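Local structure of Lin1909 protein (Listeria innocua, 3FIJ) at residues A[53-58]-A[101-106]; A[148-153]-A[222-227]. The protein is uncharacterised but belongs to the peptidase C26 family, probably acts as a gamma-glutamyl-gamma-aminobutyrate hydrolase, and binds manganese. All coordinates share one frame; numbering follows the deposited sequence.

Interaction 1 (A[53-58]-A[101-106])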
ATOM      1  N   SER A  53      -8.721 -26.367  30.760  1.00 22.02           N
ATOM      2  CA  SER A  53      -9.693 -27.216  31.443  1.00 22.05           C
ATOM      3  C   SER A  53     -10.773 -27.791  30.520  1.00 23.29           C
ATOM      4  O   SER A  53     -11.442 -28.758  30.888  1.00 24.25           O
ATOM      5  CB  SER A  53     -10.371 -26.433  32.561  1.00 23.07           C
ATOM      6  OG  SER A  53     -11.124 -25.353  32.036  1.00 24.58           O
ATOM      7  N   THR A  54     -10.956 -27.205  29.336  1.00 21.47           N
ATOM      8  CA  THR A  54     -11.968 -27.710  28.409  1.00 21.08           C
ATOM      9  C   THR A  54     -11.370 -28.679  27.403  1.00 21.42           C
ATOM     10  O   THR A  54     -12.064 -29.164  26.508  1.00 21.90           O
ATOM     11  CB  THR A  54     -12.652 -26.578  27.614  1.00 21.75           C
ATOM     12  OG1 THR A  54     -11.695 -25.942  26.759  1.00 22.88           O
ATOM     13  CG2 THR A  54     -13.242 -25.541  28.560  1.00 20.94           C
ATOM     14  N   ALA A  55     -10.085 -28.971  27.555  1.00 20.99           N
ATOM     15  CA  ALA A  55      -9.410 -29.879  26.633  1.00 20.74           C
ATOM     16  C   ALA A  55      -9.993 -31.290  26.588  1.00 21.07           C
ATOM     17  O   ALA A  55     -10.176 -31.852  25.504  1.00 21.59           O
ATOM     18  CB  ALA A  55      -7.925 -29.945  26.959  1.00 19.81           C
ATOM     19  N   VAL A  56     -10.290 -31.885  27.742  1.00 20.49           N
ATOM     20  CA  VAL A  56     -10.823 -33.234  27.681  1.00 19.58           C
ATOM     21  C   VAL A  56     -12.206 -33.247  27.023  1.00 19.83           C
ATOM     22  O   VAL A  56     -12.554 -34.204  26.341  1.00 20.16           O
ATOM     23  CB  VAL A  56     -10.829 -33.953  29.089  1.00 20.61           C
ATOM     24  CG1 VAL A  56      -9.901 -33.230  30.060  1.00 16.17           C
ATOM     25  CG2 VAL A  56     -12.237 -34.106  29.624  1.00 18.31           C
ATOM     26  N   GLN A  57     -12.988 -32.184  27.195  1.00 19.42           N
ATOM     27  CA  GLN A  57     -14.303 -32.141  26.560  1.00 19.79           C
ATOM     28  C   GLN A  57     -14.117 -31.991  25.050  1.00 20.80           C
ATOM     29  O   GLN A  57     -14.913 -32.488  24.254  1.00 20.80           O
ATOM     30  CB  GLN A  57     -15.145 -30.969  27.082  1.00 19.03           C
ATOM     31  CG  GLN A  57     -16.533 -30.925  26.448  1.00 20.61           C
ATOM     32  CD  GLN A  57     -17.380 -29.742  26.897  1.00 21.08           C
ATOM     33  OE1 GLN A  57     -18.559 -29.652  26.555  1.00 22.80           O
ATOM     34  NE2 GLN A  57     -16.785 -28.832  27.651  1.00 21.86           N
ATOM     35  N   ALA A  58     -13.058 -31.295  24.662  1.00 20.18           N
ATOM     36  CA  ALA A  58     -12.776 -31.091  23.253  1.00 19.72           C
ATOM     37  C   ALA A  58     -12.451 -32.427  22.578  1.00 20.04           C
ATOM     38  O   ALA A  58     -13.033 -32.755  21.546  1.00 18.75           O
ATOM     39  CB  ALA A  58     -11.618 -30.113  23.090  1.00 16.42           C
ATOM     40  N   VAL A 101      -3.134 -32.350  23.510  1.00 22.41           N
ATOM     41  CA  VAL A 101      -2.365 -33.573  23.260  1.00 23.66           C
ATOM     42  C   VAL A 101      -2.398 -34.505  24.468  1.00 24.10           C
ATOM     43  O   VAL A 101      -2.507 -35.723  24.313  1.00 25.20           O
ATOM     44  CB  VAL A 101      -0.875 -33.298  22.854  1.00 24.84           C
ATOM     45  CG1 VAL A 101      -0.789 -32.062  21.966  1.00 24.23           C
ATOM     46  CG2 VAL A 101       0.002 -33.185  24.062  1.00 25.13           C
ATOM     47  N   ARG A 102      -2.326 -33.942  25.670  1.00 23.38           N
ATOM     48  CA  ARG A 102      -2.380 -34.756  26.882  1.00 25.19           C
ATOM     49  C   ARG A 102      -3.726 -35.475  26.983  1.00 24.26           C
ATOM     50  O   ARG A 102      -3.780 -36.674  27.270  1.00 25.64           O
ATOM     51  CB  ARG A 102      -2.125 -33.882  28.118  1.00 26.70           C
ATOM     52  CG  ARG A 102      -0.673 -33.428  28.189  1.00 31.62           C
ATOM     53  CD  ARG A 102      -0.374 -32.388  29.270  1.00 34.81           C
ATOM     54  NE  ARG A 102       1.047 -32.042  29.248  1.00 35.72           N
ATOM     55  CZ  ARG A 102       1.619 -31.128  30.023  1.00 37.24           C
ATOM     56  NH1 ARG A 102       0.892 -30.449  30.906  1.00 37.46           N
ATOM     57  NH2 ARG A 102       2.920 -30.889  29.905  1.00 34.85           N
ATOM     58  N   ALA A 103      -4.811 -34.747  26.731  1.00 22.31           N
ATOM     59  CA  ALA A 103      -6.139 -35.344  26.776  1.00 21.71           C
ATOM     60  C   ALA A 103      -6.288 -36.377  25.659  1.00 21.46           C
ATOM     61  O   ALA A 103      -6.943 -37.400  25.842  1.00 21.19           O
ATOM     62  CB  ALA A 103      -7.214 -34.260  26.643  1.00 20.79           C
ATOM     63  N   ALA A 104      -5.678 -36.100  24.504  1.00 21.49           N
ATOM     64  CA  ALA A 104      -5.727 -37.001  23.350  1.00 21.53           C
ATOM     65  C   ALA A 104      -4.918 -38.264  23.633  1.00 22.67           C
ATOM     66  O   ALA A 104      -5.305 -39.369  23.259  1.00 23.54           O
ATOM     67  CB  ALA A 104      -5.176 -36.295  22.110  1.00 19.59           C
ATOM     68  N   LEU A 105      -3.778 -38.088  24.283  1.00 24.73           N
ATOM     69  CA  LEU A 105      -2.936 -39.215  24.640  1.00 25.54           C
ATOM     70  C   LEU A 105      -3.697 -40.075  25.641  1.00 27.04           C
ATOM     71  O   LEU A 105      -3.759 -41.298  25.504  1.00 25.54           O
ATOM     72  CB  LEU A 105      -1.619 -38.715  25.248  1.00 21.43           C
ATOM     73  CG  LEU A 105      -0.606 -38.232  24.205  1.00 20.15           C
ATOM     74  CD1 LEU A 105       0.562 -37.541  24.886  1.00 18.01           C
ATOM     75  CD2 LEU A 105      -0.130 -39.427  23.383  1.00 16.23           C
ATOM     76  N   ASP A 106      -4.299 -39.424  26.635  1.00 27.93           N
ATOM     77  CA  ASP A 106      -5.048 -40.145  27.654  1.00 30.48           C
ATOM     78  C   ASP A 106      -6.190 -40.974  27.056  1.00 29.93           C
ATOM     79  O   ASP A 106      -6.611 -41.982  27.634  1.00 30.07           O
ATOM     80  CB  ASP A 106      -5.610 -39.168  28.694  1.00 34.20           C
ATOM     81  CG  ASP A 106      -6.264 -39.886  29.869  1.00 39.62           C
ATOM     82  OD1 ASP A 106      -6.849 -39.203  30.741  1.00 42.40           O
ATOM     83  OD2 ASP A 106      -6.190 -41.138  29.921  1.00 41.17           O
TER
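A55 and V56 meet A103 where helix 55-60 packs against the C-terminal part of helix 91-106. The approach to this helix is a short 3-10 turn at S53 and T54. Both residues bind back to D51: S53 OG to its carboxylate and T54 OG1 to its backbone oxygen. T54 also packs on Y96, one end of a row on helix 91-106 that runs on through A99 and L100 to A103.

The CB of A55 points toward 101-106 and lies 4.4 Å from A103 CB, a methyl-to-methyl contact. The same A55 methyl also touches A99, one turn earlier on the longer helix. The carbonyl of A55 takes part too: A55 O is 4.0 Å from A103 CB.

V56 meets that methyl with its backbone. A103 CB sits 3.9 Å from V56 CA and 4.4 Å from V56 CB. The V56 side chain leaves along the flank of the helix. Its CG1 nearly eclipses the backbone N (chi1 -17°), a non-rotameric torsion that leaves CG1, rather than CG2, on the side of A103. Q57 points away and packs on L3 of the second subunit. A58 closes the turn, with A58 N bonded to T54 O at 3.0 Å.

The two helices cover the same face of the central sheet. Helix 91-106 is the crossover between parallel strands 64-67 and 111-114; its V101 packs on L67 and its A104 on L65. The contact is small and mostly apolar, with one carbonyl oxygen beside the A103 methyl. That methyl packs against two neighbouring residues of the shorter helix. Alanines on both sides let the helices come close, with V56 CA and A103 CA only 5.2 Å apart. Shape, not directed bonding, therefore defines this contact.

Interaction 2 (A[148-153]-A[222-227])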
ATOM      1  N   ASP A 148       7.425 -21.469  -4.209  1.00 23.29           N
ATOM      2  CA  ASP A 148       6.068 -21.397  -3.708  1.00 26.46           C
ATOM      3  C   ASP A 148       5.720 -22.595  -2.815  1.00 27.18           C
ATOM      4  O   ASP A 148       6.052 -23.748  -3.101  1.00 26.91           O
ATOM      5  CB  ASP A 148       5.067 -21.215  -4.852  1.00 31.34           C
ATOM      6  CG  ASP A 148       4.806 -22.475  -5.604  1.00 33.19           C
ATOM      7  OD1 ASP A 148       5.770 -23.024  -6.182  1.00 32.90           O
ATOM      8  OD2 ASP A 148       3.631 -22.903  -5.609  1.00 33.96           O
ATOM      9  N   GLU A 149       5.074 -22.263  -1.701  1.00 28.51           N
ATOM     10  CA  GLU A 149       4.658 -23.189  -0.652  1.00 28.15           C
ATOM     11  C   GLU A 149       4.160 -24.561  -1.056  1.00 28.50           C
ATOM     12  O   GLU A 149       4.310 -25.523  -0.307  1.00 28.50           O
ATOM     13  CB  GLU A 149       3.584 -22.517   0.199  1.00 28.11           C
ATOM     14  CG  GLU A 149       2.474 -21.898  -0.622  1.00 30.56           C
ATOM     15  CD  GLU A 149       1.418 -21.238   0.237  1.00 33.83           C
ATOM     16  OE1 GLU A 149       1.790 -20.528   1.200  1.00 35.69           O
ATOM     17  OE2 GLU A 149       0.215 -21.423  -0.055  1.00 35.30           O
ATOM     18  N   GLN A 150       3.571 -24.650  -2.235  1.00 28.25           N
ATOM     19  CA  GLN A 150       3.005 -25.899  -2.707  1.00 29.15           C
ATOM     20  C   GLN A 150       4.038 -26.961  -3.118  1.00 27.86           C
ATOM     21  O   GLN A 150       3.739 -28.158  -3.103  1.00 29.05           O
ATOM     22  CB  GLN A 150       2.047 -25.572  -3.860  1.00 32.20           C
ATOM     23  CG  GLN A 150       1.020 -26.623  -4.192  1.00 37.18           C
ATOM     24  CD  GLN A 150      -0.165 -26.048  -4.959  1.00 40.58           C
ATOM     25  OE1 GLN A 150       0.006 -25.244  -5.879  1.00 44.17           O
ATOM     26  NE2 GLN A 150      -1.374 -26.462  -4.586  1.00 41.49           N
ATOM     27  N   LEU A 151       5.255 -26.537  -3.450  1.00 24.88           N
ATOM     28  CA  LEU A 151       6.283 -27.482  -3.887  1.00 22.10           C
ATOM     29  C   LEU A 151       7.378 -27.772  -2.860  1.00 22.06           C
ATOM     30  O   LEU A 151       7.693 -26.937  -2.012  1.00 20.70           O
ATOM     31  CB  LEU A 151       6.923 -26.968  -5.178  1.00 22.37           C
ATOM     32  CG  LEU A 151       5.935 -26.550  -6.277  1.00 21.96           C
ATOM     33  CD1 LEU A 151       6.681 -25.858  -7.390  1.00 22.09           C
ATOM     34  CD2 LEU A 151       5.191 -27.766  -6.800  1.00 20.90           C
ATOM     35  N   GLY A 152       7.952 -28.970  -2.942  1.00 21.38           N
ATOM     36  CA  GLY A 152       9.021 -29.353  -2.028  1.00 20.95           C
ATOM     37  C   GLY A 152      10.254 -28.512  -2.290  1.00 19.79           C
ATOM     38  O   GLY A 152      10.402 -27.963  -3.385  1.00 20.26           O
ATOM     39  N   SER A 153      11.141 -28.396  -1.303  1.00 18.18           N
ATOM     40  CA  SER A 153      12.344 -27.593  -1.480  1.00 17.41           C
ATOM     41  C   SER A 153      13.618 -28.272  -0.992  1.00 17.46           C
ATOM     42  O   SER A 153      14.678 -28.115  -1.601  1.00 18.06           O
ATOM     43  CB  SER A 153      12.181 -26.238  -0.779  1.00 17.29           C
ATOM     44  OG  SER A 153      12.004 -26.397   0.620  1.00 15.39           O
HETATM   45  N   MSE A 222       0.664 -29.440  -0.169  1.00 20.00           N
HETATM   46  CA  MSE A 222       1.146 -30.308  -1.248  1.00 21.05           C
HETATM   47  C   MSE A 222       0.172 -31.426  -1.633  1.00 20.66           C
HETATM   48  O   MSE A 222       0.225 -31.929  -2.748  1.00 21.23           O
HETATM   49  CB  MSE A 222       2.466 -30.989  -0.849  1.00 20.89           C
HETATM   50  CG  MSE A 222       3.537 -30.104  -0.224  1.00 26.48           C
HETATM   51 SE   MSE A 222       5.094 -31.187   0.356  1.00 32.16          SE
HETATM   52  CE  MSE A 222       4.232 -32.278   1.685  1.00 34.72           C
ATOM     53  N   PHE A 223      -0.710 -31.822  -0.722  1.00 20.43           N
ATOM     54  CA  PHE A 223      -1.609 -32.938  -1.003  1.00 21.82           C
ATOM     55  C   PHE A 223      -2.458 -32.809  -2.255  1.00 22.57           C
ATOM     56  O   PHE A 223      -2.777 -33.805  -2.886  1.00 24.63           O
ATOM     57  CB  PHE A 223      -2.500 -33.226   0.212  1.00 22.89           C
ATOM     58  CG  PHE A 223      -3.813 -32.500   0.198  1.00 23.33           C
ATOM     59  CD1 PHE A 223      -4.905 -33.025  -0.485  1.00 22.75           C
ATOM     60  CD2 PHE A 223      -3.954 -31.289   0.860  1.00 23.37           C
ATOM     61  CE1 PHE A 223      -6.119 -32.352  -0.509  1.00 22.84           C
ATOM     62  CE2 PHE A 223      -5.167 -30.605   0.843  1.00 24.11           C
ATOM     63  CZ  PHE A 223      -6.253 -31.139   0.156  1.00 22.55           C
ATOM     64  N   GLN A 224      -2.831 -31.593  -2.619  1.00 23.45           N
ATOM     65  CA  GLN A 224      -3.633 -31.395  -3.814  1.00 25.00           C
ATOM     66  C   GLN A 224      -2.837 -31.827  -5.065  1.00 25.25           C
ATOM     67  O   GLN A 224      -3.421 -32.225  -6.078  1.00 25.21           O
ATOM     68  CB  GLN A 224      -4.047 -29.920  -3.928  1.00 25.30           C
ATOM     69  CG  GLN A 224      -4.601 -29.330  -2.626  1.00 28.02           C
ATOM     70  CD  GLN A 224      -3.527 -28.717  -1.702  1.00 28.54           C
ATOM     71  OE1 GLN A 224      -2.457 -29.294  -1.482  1.00 24.99           O
ATOM     72  NE2 GLN A 224      -3.832 -27.543  -1.148  1.00 30.00           N
ATOM     73  N   THR A 225      -1.510 -31.759  -4.988  1.00 23.05           N
ATOM     74  CA  THR A 225      -0.674 -32.133  -6.124  1.00 23.24           C
ATOM     75  C   THR A 225       0.451 -33.091  -5.772  1.00 23.58           C
ATOM     76  O   THR A 225       1.467 -33.125  -6.458  1.00 25.39           O
ATOM     77  CB  THR A 225      -0.026 -30.906  -6.781  1.00 23.86           C
ATOM     78  OG1 THR A 225       0.956 -30.348  -5.894  1.00 24.09           O
ATOM     79  CG2 THR A 225      -1.081 -29.850  -7.095  1.00 24.95           C
ATOM     80  N   ASP A 226       0.280 -33.864  -4.706  1.00 23.14           N
ATOM     81  CA  ASP A 226       1.301 -34.822  -4.285  1.00 24.00           C
ATOM     82  C   ASP A 226       0.581 -35.941  -3.546  1.00 22.91           C
ATOM     83  O   ASP A 226       0.344 -35.855  -2.347  1.00 23.38           O
ATOM     84  CB  ASP A 226       2.320 -34.147  -3.363  1.00 24.03           C
ATOM     85  CG  ASP A 226       3.475 -35.066  -2.987  1.00 24.73           C
ATOM     86  OD1 ASP A 226       3.781 -35.165  -1.782  1.00 22.93           O
ATOM     87  OD2 ASP A 226       4.086 -35.683  -3.891  1.00 27.77           O
ATOM     88  N   PRO A 227       0.222 -37.011  -4.265  1.00 23.61           N
ATOM     89  CA  PRO A 227      -0.488 -38.149  -3.668  1.00 22.56           C
ATOM     90  C   PRO A 227       0.069 -38.643  -2.340  1.00 21.72           C
ATOM     91  O   PRO A 227      -0.690 -38.939  -1.415  1.00 22.56           O
ATOM     92  CB  PRO A 227      -0.420 -39.208  -4.763  1.00 23.54           C
ATOM     93  CG  PRO A 227      -0.481 -38.368  -6.028  1.00 23.03           C
ATOM     94  CD  PRO A 227       0.478 -37.236  -5.702  1.00 21.83           C
TER
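The type I turn from D148 to L151 presents Q150 to M222 and T225, in the loop that leads into helix 227-241. The contact thus joins the loop before strand 154-158 to the loop between strand 212-215 and helix 227-241. The turn is closed by L151 N bonding to D148 O at 2.9 Å. Across from it, T225 N bonds to M222 O, which curls the second loop in a similar way.

The nearest approach is by the backbone of Q150. Q150 O lies 3.5 Å from CG of M222, a selenomethionine, and 3.8 Å from its CB. The M222 chain bends at its last torsion (chi3 -63°), and its end leads away from the turn. M222 also packs on W217.

The side chain of Q150 reaches over to the other loop. With CG anti to the backbone N (chi1 -160°) and the chain extended, it crosses T225 at about a right angle. Q150 CG stands 4.1 Å from T225 OG1.

N175 serves both loops: its ND2 bonds to E149 O, and M222 packs on it. S153 bonds through its backbone to V174. D226 is the N-cap of helix 227-241, its side chain capping a backbone N; its OD1 also bonds S229 OG. The side chain of M222 lies about 10 Å from the manganese and about 9 Å from the side chains of its ligands H154 and S176.

The two loops thus meet by van der Waals contact between polar groups and methylenes. With no directed bond between the segments, shared neighbours such as N175 probably contribute to their relative position.

The two contacts lie on opposite sides of the chain's centre, 31 Å apart between centres, and share no element. Both are partly buried. Interaction 1 joins two regular helices on one face of the sheet, with a second subunit packing against the shorter one. Interaction 2 joins two irregular loops in the same region as the manganese site, without touching the metal, and a third subunit reaches its 148-153 side. Their chemistry follows from this. Interaction 1 uses alanine methyls, V56 and helix backbone, and buries 84 Å². Interaction 2 buries 226 Å² with longer side chains, and mixes polar groups with apolar ones. Neither uses a hydrogen bond or salt bridge between its own segments.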